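Local atomic coordinates of arylamine n-acetyltransferase NAT (Mycobacterium tuberculosis, PDB entry 4BGF), a protein that catalyses transfer of an acetyl group from acetyl-CoA to arylamines, probably by way of an acetylated cysteine as in other members of its family. Residues A[212-215]-A[216-219]; A[27-30]-A[31-35]; A[8-12]-A[13-17]; A[191-194]-A[195-199]. One frame throughout, in Å; residues are numbered along the deposited sequence.

Contact 1: residues A[212-215]-A[216-219]; sequences VITD and DARW
Val212 and Trp219 face each other as a hydrogen-bonded antiparallel pair. Trp219 N donates to Val212 O at 3.0 Å, while the return bond from Val212 N to Trp219 O is longer. On the same face of the sheet, Val212 CG1 lies 4.0 Å from Trp219 CB, the two side chains running side by side. The pyrrole end of the indole reaches on toward Thr214, whose CG2 comes within 3.7 Å of Trp219 NE1. Thr214 is tied to the partner strand by its backbone, Thr214 N donating to Ala217 O at 2.8 Å in a nearly straight bond of 171°. Its chi1 of 72° tucks OG1 between the backbone N and the carbonyl carbon, which brings the hydroxyl of Thr214 toward Ala217, with OG1 3.5 Å from Ala217 CB. A water lies in the plane of the indole at its edge, weakly bonded to Thr214 OG1, Asp216 OD1 and Trp219 NE1. The other face carries Ile213 beside the extended Arg218; Ile213 CD1 approaches Arg218 NH1 to 3.8 Å. The guanidinium is held from outside by Glu152 and by the carbonyls of Gly132 and Thr134. Asp215 and Asp216 lie in the turn of this beta hairpin, which joins strands 209-214 and 217-222. Their carboxylates approach closely, Asp215 OD2 and Asp216 OD2 being 3.3 Å apart. That proximity should cost electrostatic energy, and the salt bridge from Arg230 to Asp216 OD1 probably offsets part of it.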
loop_
_atom_site.group_PDB
_atom_site.type_symbol
_atom_site.label_atom_id
_atom_site.label_comp_id
_atom_site.label_asym_id
_atom_site.label_seq_id
_atom_site.Cartn_x
_atom_site.Cartn_y
_atom_site.Cartn_z
ATOM N N VAL A 212 -1.988 7.991 -3.186
ATOM C CA VAL A 212 -2.244 7.403 -4.484
ATOM C C VAL A 212 -1.074 7.797 -5.354
ATOM O O VAL A 212 -0.431 8.768 -5.058
ATOM C CB VAL A 212 -3.579 7.897 -5.060
ATOM C CG1 VAL A 212 -3.428 9.308 -5.667
ATOM C CG2 VAL A 212 -4.129 6.910 -6.047
ATOM N N ILE A 213 -0.785 7.048 -6.405
ATOM C CA ILE A 213 0.432 7.222 -7.172
ATOM C C ILE A 213 0.094 7.467 -8.623
ATOM O O ILE A 213 -0.785 6.842 -9.158
ATOM C CB ILE A 213 1.326 5.981 -7.014
ATOM C CG1 ILE A 213 1.894 5.955 -5.598
ATOM C CG2 ILE A 213 2.452 5.986 -8.006
ATOM C CD1 ILE A 213 2.450 4.705 -5.245
ATOM N N THR A 214 0.770 8.406 -9.259
ATOM C CA THR A 214 0.471 8.710 -10.648
ATOM C C THR A 214 1.734 8.562 -11.457
ATOM O O THR A 214 2.807 8.366 -10.900
ATOM C CB THR A 214 -0.055 10.142 -10.830
ATOM O OG1 THR A 214 1.012 11.066 -10.636
ATOM C CG2 THR A 214 -1.165 10.431 -9.872
ATOM N N ASP A 215 1.592 8.657 -12.778
ATOM C CA ASP A 215 2.726 8.611 -13.682
ATOM C C ASP A 215 3.923 9.397 -13.141
ATOM O O ASP A 215 5.010 8.843 -12.943
ATOM C CB ASP A 215 2.324 9.140 -15.072
ATOM C CG ASP A 215 1.560 10.472 -15.028
ATOM O OD1 ASP A 215 0.933 10.816 -14.006
ATOM O OD2 ASP A 215 1.584 11.185 -16.052
ATOM N N ASP A 216 3.689 10.680 -12.865
ATOM C CA ASP A 216 4.756 11.632 -12.560
ATOM C C ASP A 216 4.773 12.118 -11.106
ATOM O O ASP A 216 5.529 13.020 -10.777
ATOM C CB ASP A 216 4.685 12.846 -13.503
ATOM C CG ASP A 216 3.339 13.524 -13.495
ATOM O OD1 ASP A 216 2.769 13.736 -12.411
ATOM O OD2 ASP A 216 2.852 13.865 -14.592
ATOM N N ALA A 217 3.963 11.525 -10.239
ATOM C CA ALA A 217 3.881 12.018 -8.867
ATOM C C ALA A 217 3.445 10.980 -7.816
ATOM O O ALA A 217 2.735 10.023 -8.119
ATOM C CB ALA A 217 2.965 13.252 -8.815
ATOM N N ARG A 218 3.885 11.191 -6.577
ATOM C CA ARG A 218 3.389 10.442 -5.424
ATOM C C ARG A 218 2.587 11.386 -4.522
ATOM O O ARG A 218 3.173 12.271 -3.903
ATOM C CB ARG A 218 4.551 9.831 -4.647
ATOM C CG ARG A 218 5.300 8.797 -5.435
ATOM C CD ARG A 218 6.614 8.465 -4.788
ATOM N NE ARG A 218 7.352 7.368 -5.425
ATOM C CZ ARG A 218 7.098 6.067 -5.264
ATOM N NH1 ARG A 218 6.086 5.661 -4.524
ATOM N NH2 ARG A 218 7.848 5.172 -5.865
ATOM N N TRP A 219 1.263 11.197 -4.445
ATOM C CA TRP A 219 0.387 11.979 -3.542
ATOM C C TRP A 219 0.221 11.404 -2.138
ATOM O O TRP A 219 -0.105 10.237 -1.973
ATOM C CB TRP A 219 -1.005 12.113 -4.126
ATOM C CG TRP A 219 -1.034 12.850 -5.409
ATOM C CD1 TRP A 219 -0.585 12.416 -6.611
ATOM C CD2 TRP A 219 -1.577 14.145 -5.626
ATOM N NE1 TRP A 219 -0.812 13.352 -7.563
ATOM C CE2 TRP A 219 -1.414 14.436 -6.983
ATOM C CE3 TRP A 219 -2.182 15.089 -4.796
ATOM C CZ2 TRP A 219 -1.834 15.626 -7.535
ATOM C CZ3 TRP A 219 -2.587 16.256 -5.326
ATOM C CH2 TRP A 219 -2.417 16.530 -6.687
HETATM O O HOH W 1 -0.138 14.214 -10.695
#

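Contact 2: residues A[27-30]-A[31-35]; sequences DLVT and VHSRT
Asp27 O is gripped twice: Val31 N reaches it at 3.1 Å in the regular helical bond, and the hydroxyl of Thr30, through OG1, donates to it at 2.6 Å. Both donors come from one face of the carbonyl plane, with Thr30 OG1 well above that plane. A chi1 of 57° sets this hydroxyl between Thr30's own N and carbonyl carbon, close against the helix. Val31 CG2 packs beside it, 3.6 Å from Thr30 OG1. Two residues further along, Val29 O also has two donors. Ser33 N supplies the backbone bond and Ser33 OG adds a second at 2.8 Å, the two arriving from opposite faces of the carbonyl plane. His32 N bonds to Leu28 O in the same i to i+4 pattern, while the imidazole leads away from the helix to Tyr8 and His73, which bond to ND1 and NE2. Toward the end of helix 22-35 the backbone bonding weakens: Arg34 N meets Thr30 O at an angle of only 124°. There Thr35 OG1 turns back to Val31 O at 3.2 Å. Three hydroxyls therefore donate to carbonyls of their own helix, satisfying polar side chains locally, which matters for the buried Ser33, whose hydroxyl is met within its own helix.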
loop_
_atom_site.group_PDB
_atom_site.type_symbol
_atom_site.label_atom_id
_atom_site.label_comp_id
_atom_site.label_asym_id
_atom_site.label_seq_id
_atom_site.Cartn_x
_atom_site.Cartn_y
_atom_site.Cartn_z
ATOM N N ASP A 27 2.346 -4.152 -15.157
ATOM C CA ASP A 27 1.167 -3.369 -15.546
ATOM C C ASP A 27 0.066 -3.351 -14.487
ATOM O O ASP A 27 -0.663 -2.361 -14.318
ATOM C CB ASP A 27 0.575 -3.905 -16.859
ATOM C CG ASP A 27 1.518 -3.735 -18.045
ATOM O OD1 ASP A 27 2.628 -3.184 -17.862
ATOM O OD2 ASP A 27 1.140 -4.147 -19.165
ATOM N N LEU A 28 -0.091 -4.475 -13.810
ATOM C CA LEU A 28 -1.123 -4.572 -12.815
ATOM C C LEU A 28 -0.784 -3.704 -11.646
ATOM O O LEU A 28 -1.649 -3.027 -11.126
ATOM C CB LEU A 28 -1.297 -5.996 -12.367
ATOM C CG LEU A 28 -2.108 -6.837 -13.323
ATOM C CD1 LEU A 28 -2.017 -8.242 -12.831
ATOM C CD2 LEU A 28 -3.556 -6.369 -13.365
ATOM N N VAL A 29 0.486 -3.736 -11.250
ATOM C CA VAL A 29 0.991 -2.912 -10.170
ATOM C C VAL A 29 0.791 -1.413 -10.459
ATOM O O VAL A 29 0.309 -0.682 -9.604
ATOM C CB VAL A 29 2.485 -3.231 -9.878
ATOM C CG1 VAL A 29 3.159 -2.124 -9.099
ATOM C CG2 VAL A 29 2.620 -4.538 -9.056
ATOM N N THR A 30 1.173 -0.960 -11.655
ATOM C CA THR A 30 1.019 0.445 -12.047
ATOM C C THR A 30 -0.430 0.926 -11.987
ATOM O O THR A 30 -0.720 1.931 -11.388
ATOM C CB THR A 30 1.483 0.658 -13.479
ATOM O OG1 THR A 30 0.736 -0.220 -14.314
ATOM C CG2 THR A 30 2.956 0.341 -13.655
ATOM N N VAL A 31 -1.336 0.196 -12.631
ATOM C CA VAL A 31 -2.748 0.554 -12.661
ATOM C C VAL A 31 -3.482 0.396 -11.311
ATOM O O VAL A 31 -4.415 1.129 -11.020
ATOM C CB VAL A 31 -3.452 -0.277 -13.739
ATOM C CG1 VAL A 31 -4.850 0.186 -13.932
ATOM C CG2 VAL A 31 -2.748 -0.130 -15.057
ATOM N N HIS A 32 -3.074 -0.584 -10.510
ATOM C CA HIS A 32 -3.577 -0.783 -9.159
ATOM C C HIS A 32 -3.235 0.432 -8.339
ATOM O O HIS A 32 -4.104 1.058 -7.756
ATOM C CB HIS A 32 -2.925 -2.037 -8.544
ATOM C CG HIS A 32 -3.336 -2.325 -7.127
ATOM N ND1 HIS A 32 -4.174 -3.369 -6.796
ATOM C CD2 HIS A 32 -3.003 -1.728 -5.952
ATOM C CE1 HIS A 32 -4.357 -3.388 -5.491
ATOM N NE2 HIS A 32 -3.658 -2.402 -4.956
ATOM N N SER A 33 -1.942 0.748 -8.309
ATOM C CA SER A 33 -1.383 1.896 -7.563
ATOM C C SER A 33 -2.053 3.213 -7.899
ATOM O O SER A 33 -2.184 4.110 -7.069
ATOM C CB SER A 33 0.100 2.042 -7.876
ATOM O OG SER A 33 0.819 0.965 -7.343
ATOM N N ARG A 34 -2.490 3.285 -9.145
ATOM C CA ARG A 34 -2.985 4.494 -9.753
ATOM C C ARG A 34 -4.423 4.753 -9.364
ATOM O O ARG A 34 -4.824 5.897 -9.273
ATOM C CB ARG A 34 -2.798 4.369 -11.271
ATOM C CG ARG A 34 -3.185 5.545 -12.096
ATOM C CD ARG A 34 -3.423 5.105 -13.537
ATOM N NE ARG A 34 -2.195 4.707 -14.215
ATOM C CZ ARG A 34 -2.139 4.024 -15.357
ATOM N NH1 ARG A 34 -3.237 3.615 -15.976
ATOM N NH2 ARG A 34 -0.954 3.752 -15.879
ATOM N N THR A 35 -5.170 3.702 -9.055
ATOM C CA THR A 35 -6.605 3.813 -8.895
ATOM C C THR A 35 -7.118 3.468 -7.505
ATOM O O THR A 35 -8.051 4.121 -7.040
ATOM C CB THR A 35 -7.358 2.958 -9.916
ATOM O OG1 THR A 35 -7.193 1.588 -9.576
ATOM C CG2 THR A 35 -6.852 3.204 -11.345
#

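Contact 3: residues A[8-12]-A[13-17]; sequences YFDRI and NYRGA
The rings of Phe9 and Tyr14 lie side by side and point the same way, an oblique aromatic pair with the planes inclined at 46°. Tyr14 CD2 sits over one face of the phenyl ring, displaced toward its rim, and comes to 3.8 Å from Phe9 CD1. Tyr14 reaches this place with CG anti to its backbone N (chi1 178°), which sends the phenol away from the helix end, alongside the Phe9 ring and toward helix 22-35. Its CB meanwhile rests against Ile12, 3.8 Å from Ile12 CG1. Ile12 turns CG1 in between its own N and carbonyl carbon, and that branch then runs alongside Tyr14. The backbone bends sharply here: helix 5-11 gives way to a loop, and Asn13, with positive phi, is the residue that breaks the helical path. Tyr14 N then closes back on Phe9 O at 2.6 Å, a six-to-one bond of the kind found at C-terminal helix ends. Beyond the turn, Ala17 O lies at the edge of the phenol, in the plane of the ring; its separation from Tyr14 OH is so short that the bond is doubtful in detail. Helix 22-35 supports the same side chain through Val24 and Leu28. On the solvent side Arg15 folds back, its chain bent at chi2 and chi3, until NH2 forms a long salt bridge of 3.5 Å with Asp10 OD2. The carboxylate oxygen meets the guanidinium at its edge, though the two planes are twisted 49° apart, and Asn13 OD1 lies 3.5 Å above one face of the Arg15 guanidinium.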
loop_
_atom_site.group_PDB
_atom_site.type_symbol
_atom_site.label_atom_id
_atom_site.label_comp_id
_atom_site.label_asym_id
_atom_site.label_seq_id
_atom_site.Cartn_x
_atom_site.Cartn_y
_atom_site.Cartn_z
ATOM N N TYR A 8 -12.512 -6.607 -10.721
ATOM C CA TYR A 8 -11.288 -6.001 -10.239
ATOM C C TYR A 8 -10.592 -5.326 -11.401
ATOM O O TYR A 8 -10.029 -4.244 -11.263
ATOM C CB TYR A 8 -10.387 -7.076 -9.611
ATOM C CG TYR A 8 -8.984 -6.589 -9.363
ATOM C CD1 TYR A 8 -8.670 -5.880 -8.205
ATOM C CD2 TYR A 8 -7.979 -6.819 -10.294
ATOM C CE1 TYR A 8 -7.408 -5.421 -7.977
ATOM C CE2 TYR A 8 -6.705 -6.366 -10.083
ATOM C CZ TYR A 8 -6.415 -5.655 -8.923
ATOM O OH TYR A 8 -5.124 -5.189 -8.708
ATOM N N PHE A 9 -10.639 -5.959 -12.567
ATOM C CA PHE A 9 -10.053 -5.376 -13.766
ATOM C C PHE A 9 -10.796 -4.134 -14.236
ATOM O O PHE A 9 -10.169 -3.204 -14.717
ATOM C CB PHE A 9 -10.008 -6.393 -14.899
ATOM C CG PHE A 9 -8.979 -7.470 -14.718
ATOM C CD1 PHE A 9 -7.892 -7.313 -13.871
ATOM C CD2 PHE A 9 -9.115 -8.664 -15.405
ATOM C CE1 PHE A 9 -6.954 -8.321 -13.719
ATOM C CE2 PHE A 9 -8.186 -9.678 -15.263
ATOM C CZ PHE A 9 -7.102 -9.510 -14.415
ATOM N N ASP A 10 -12.117 -4.104 -14.090
ATOM C CA ASP A 10 -12.890 -2.940 -14.515
ATOM C C ASP A 10 -12.921 -1.842 -13.440
ATOM O O ASP A 10 -13.322 -0.723 -13.713
ATOM C CB ASP A 10 -14.307 -3.338 -14.958
ATOM C CG ASP A 10 -14.338 -3.984 -16.358
ATOM O OD1 ASP A 10 -13.836 -5.125 -16.513
ATOM O OD2 ASP A 10 -14.874 -3.349 -17.300
ATOM N N ARG A 11 -12.473 -2.158 -12.237
ATOM C CA ARG A 11 -12.307 -1.165 -11.177
ATOM C C ARG A 11 -11.078 -0.331 -11.482
ATOM O O ARG A 11 -11.123 0.891 -11.492
ATOM C CB ARG A 11 -12.116 -1.870 -9.828
ATOM C CG ARG A 11 -11.478 -1.051 -8.719
ATOM C CD ARG A 11 -12.500 -0.297 -7.878
ATOM N NE ARG A 11 -11.939 0.121 -6.596
ATOM C CZ ARG A 11 -11.591 1.368 -6.277
ATOM N NH1 ARG A 11 -11.740 2.366 -7.139
ATOM N NH2 ARG A 11 -11.092 1.609 -5.064
ATOM N N ILE A 12 -9.975 -1.026 -11.711
ATOM C CA ILE A 12 -8.705 -0.397 -12.033
ATOM C C ILE A 12 -8.569 -0.183 -13.547
ATOM O O ILE A 12 -7.576 0.365 -14.002
ATOM C CB ILE A 12 -7.507 -1.234 -11.474
ATOM C CG1 ILE A 12 -7.244 -2.502 -12.309
ATOM C CG2 ILE A 12 -7.766 -1.587 -10.016
ATOM C CD1 ILE A 12 -6.078 -3.323 -11.826
ATOM N N ASN A 13 -9.583 -0.594 -14.306
ATOM C CA ASN A 13 -9.610 -0.435 -15.757
ATOM C C ASN A 13 -8.376 -1.068 -16.390
ATOM O O ASN A 13 -7.605 -0.417 -17.097
ATOM C CB ASN A 13 -9.726 1.049 -16.129
ATOM C CG ASN A 13 -10.298 1.276 -17.523
ATOM O OD1 ASN A 13 -10.795 0.352 -18.183
ATOM N ND2 ASN A 13 -10.243 2.530 -17.972
ATOM N N TYR A 14 -8.181 -2.349 -16.114
ATOM C CA TYR A 14 -7.072 -3.068 -16.687
ATOM C C TYR A 14 -7.506 -3.710 -17.984
ATOM O O TYR A 14 -8.441 -4.503 -18.022
ATOM C CB TYR A 14 -6.533 -4.119 -15.718
ATOM C CG TYR A 14 -5.411 -4.930 -16.298
ATOM C CD1 TYR A 14 -4.141 -4.405 -16.423
ATOM C CD2 TYR A 14 -5.630 -6.211 -16.728
ATOM C CE1 TYR A 14 -3.122 -5.147 -16.952
ATOM C CE2 TYR A 14 -4.632 -6.956 -17.277
ATOM C CZ TYR A 14 -3.374 -6.430 -17.376
ATOM O OH TYR A 14 -2.386 -7.212 -17.936
ATOM N N ARG A 15 -6.800 -3.321 -19.038
ATOM C CA ARG A 15 -6.879 -3.934 -20.348
ATOM C C ARG A 15 -5.459 -4.373 -20.634
ATOM O O ARG A 15 -4.559 -3.539 -20.720
ATOM C CB ARG A 15 -7.311 -2.918 -21.410
ATOM C CG ARG A 15 -8.655 -2.264 -21.162
ATOM C CD ARG A 15 -9.790 -3.200 -21.491
ATOM N NE ARG A 15 -10.909 -3.003 -20.577
ATOM C CZ ARG A 15 -11.894 -2.119 -20.742
ATOM N NH1 ARG A 15 -11.946 -1.332 -21.813
ATOM N NH2 ARG A 15 -12.849 -2.033 -19.822
ATOM N N GLY A 16 -5.239 -5.678 -20.726
ATOM C CA GLY A 16 -3.944 -6.201 -21.115
ATOM C C GLY A 16 -4.011 -7.703 -21.052
ATOM O O GLY A 16 -5.091 -8.249 -20.813
ATOM N N ALA A 17 -2.872 -8.366 -21.258
ATOM C CA ALA A 17 -2.786 -9.823 -21.127
ATOM C C ALA A 17 -3.067 -10.242 -19.685
ATOM O O ALA A 17 -2.923 -9.430 -18.776
ATOM C CB ALA A 17 -1.417 -10.308 -21.553
#

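Contact 4: residues A[191-194]-A[195-199]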
loop_
_atom_site.group_PDB
_atom_site.type_symbol
_atom_site.label_atom_id
_atom_site.label_comp_id
_atom_site.label_asym_id
_atom_site.label_seq_id
_atom_site.Cartn_x
_atom_site.Cartn_y
_atom_site.Cartn_z
ATOM N N VAL A 191 -3.589 -11.140 13.093
ATOM C CA VAL A 191 -3.137 -10.690 14.409
ATOM C C VAL A 191 -2.458 -9.322 14.329
ATOM O O VAL A 191 -2.666 -8.458 15.184
ATOM C CB VAL A 191 -2.214 -11.746 15.043
ATOM C CG1 VAL A 191 -1.486 -11.212 16.231
ATOM C CG2 VAL A 191 -3.043 -12.924 15.469
ATOM N N ALA A 192 -1.654 -9.145 13.290
ATOM C CA ALA A 192 -0.938 -7.895 13.046
ATOM C C ALA A 192 -1.877 -6.777 12.638
ATOM O O ALA A 192 -1.812 -5.651 13.152
ATOM C CB ALA A 192 0.093 -8.111 11.968
ATOM N N SER A 193 -2.749 -7.082 11.691
ATOM C CA SER A 193 -3.732 -6.098 11.257
ATOM C C SER A 193 -4.698 -5.701 12.384
ATOM O O SER A 193 -5.165 -4.582 12.409
ATOM C CB SER A 193 -4.526 -6.605 10.069
ATOM O OG SER A 193 -5.349 -5.581 9.544
ATOM N N TRP A 194 -5.032 -6.640 13.264
ATOM C CA TRP A 194 -5.870 -6.337 14.409
ATOM C C TRP A 194 -5.183 -5.326 15.299
ATOM O O TRP A 194 -5.807 -4.417 15.806
ATOM C CB TRP A 194 -6.196 -7.620 15.213
ATOM C CG TRP A 194 -7.022 -7.375 16.449
ATOM C CD1 TRP A 194 -6.584 -7.332 17.748
ATOM C CD2 TRP A 194 -8.433 -7.127 16.493
ATOM N NE1 TRP A 194 -7.632 -7.075 18.590
ATOM C CE2 TRP A 194 -8.779 -6.943 17.855
ATOM C CE3 TRP A 194 -9.439 -7.043 15.513
ATOM C CZ2 TRP A 194 -10.084 -6.675 18.259
ATOM C CZ3 TRP A 194 -10.721 -6.772 15.907
ATOM C CH2 TRP A 194 -11.043 -6.594 17.271
ATOM N N TYR A 195 -3.898 -5.514 15.520
ATOM C CA TYR A 195 -3.119 -4.559 16.294
ATOM C C TYR A 195 -3.065 -3.219 15.546
ATOM O O TYR A 195 -3.347 -2.173 16.128
ATOM C CB TYR A 195 -1.716 -5.102 16.495
ATOM C CG TYR A 195 -0.891 -4.335 17.472
ATOM C CD1 TYR A 195 -0.132 -3.248 17.068
ATOM C CD2 TYR A 195 -0.858 -4.708 18.806
ATOM C CE1 TYR A 195 0.630 -2.540 17.975
ATOM C CE2 TYR A 195 -0.098 -4.019 19.729
ATOM C CZ TYR A 195 0.642 -2.923 19.308
ATOM O OH TYR A 195 1.402 -2.251 20.247
ATOM N N ALA A 196 -2.727 -3.257 14.249
ATOM C CA ALA A 196 -2.659 -2.048 13.416
ATOM C C ALA A 196 -3.942 -1.201 13.416
ATOM O O ALA A 196 -3.887 0.017 13.398
ATOM C CB ALA A 196 -2.285 -2.417 11.959
ATOM N N SER A 197 -5.098 -1.851 13.401
ATOM C CA SER A 197 -6.367 -1.150 13.246
ATOM C C SER A 197 -7.196 -1.033 14.531
ATOM O O SER A 197 -8.334 -0.601 14.465
ATOM C CB SER A 197 -7.192 -1.834 12.157
ATOM O OG SER A 197 -7.478 -3.158 12.527
ATOM N N THR A 198 -6.648 -1.469 15.666
ATOM C CA THR A 198 -7.319 -1.337 16.964
ATOM C C THR A 198 -6.468 -0.781 18.139
ATOM O O THR A 198 -7.031 -0.173 19.041
ATOM C CB THR A 198 -8.015 -2.667 17.473
ATOM O OG1 THR A 198 -7.058 -3.687 17.749
ATOM C CG2 THR A 198 -9.000 -3.200 16.482
ATOM N N HIS A 199 -5.150 -0.969 18.156
ATOM C CA HIS A 199 -4.399 -0.497 19.312
ATOM C C HIS A 199 -4.349 1.039 19.329
ATOM O O HIS A 199 -4.058 1.645 18.309
ATOM C CB HIS A 199 -2.992 -1.073 19.364
ATOM C CG HIS A 199 -2.270 -0.787 20.657
ATOM N ND1 HIS A 199 -1.330 0.221 20.740
ATOM C CD2 HIS A 199 -2.323 -1.341 21.889
ATOM C CE1 HIS A 199 -0.851 0.264 21.959
ATOM N NE2 HIS A 199 -1.421 -0.669 22.688
#
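Thr198 CG2 stands 3.8 Å from the centroid of the six-membered ring of Trp194, almost exactly on the ring normal, a CH-pi contact. Over the same indole, nearer the pyrrole rim, sits Thr198 OG1, 3.5 Å from Trp194 NE1. With chi1 of Trp194 at 178°, CG stands opposite the backbone N and carries the ring out from the flank of the helix, one face turned to Thr198. Among the side-chain hydrogen bonds, Ser197 OG donates to Ser193 O at 2.7 Å and also bonds to Val49 N in a neighbouring loop. Ser193 O accepts a second bond from Ser197 N, the two donors approaching from opposite faces of its carbonyl plane. Ser193's own hydroxyl is bonded to Tyr69 OH and Val49 O. The backbone N atoms of Tyr195, Ala196 and Ser197 make i to i+4 bonds; Ala196 N to Ala192 O measures 2.8 Å. As further packing, His199 CB lies over the centre of the Tyr195 ring. All this belongs to the C-terminal turns of helix 186-198, where the Ser197 hydroxyl folds back onto a carbonyl one turn earlier, a familiar habit of serine in helices; a similar bond from Thr198 OG1 to Trp194 O is too short to be more than doubtful.

In the fold
Contacts 2 and 3 are close neighbours, their centres 9 Å apart: Tyr8 OH probably bonds to His32 ND1 at 2.8 Å, and Leu28 CD2 rests 3.7 Å from Tyr14 CD1, joining helix 5-11 and the loop after it to helix 22-35. Contact 1 lies against another part of helix 22-35, with Val212 CG2 3.5 Å from Arg34 O. Contact 4 stands apart, about 26 Å from contact 2 between centres and on the other side of the chain's centre. Cys70, His110 and Asp127 are placed consistently with the catalytic triad of this family, and the side chains of Val29 and Ala196 come near them without touching.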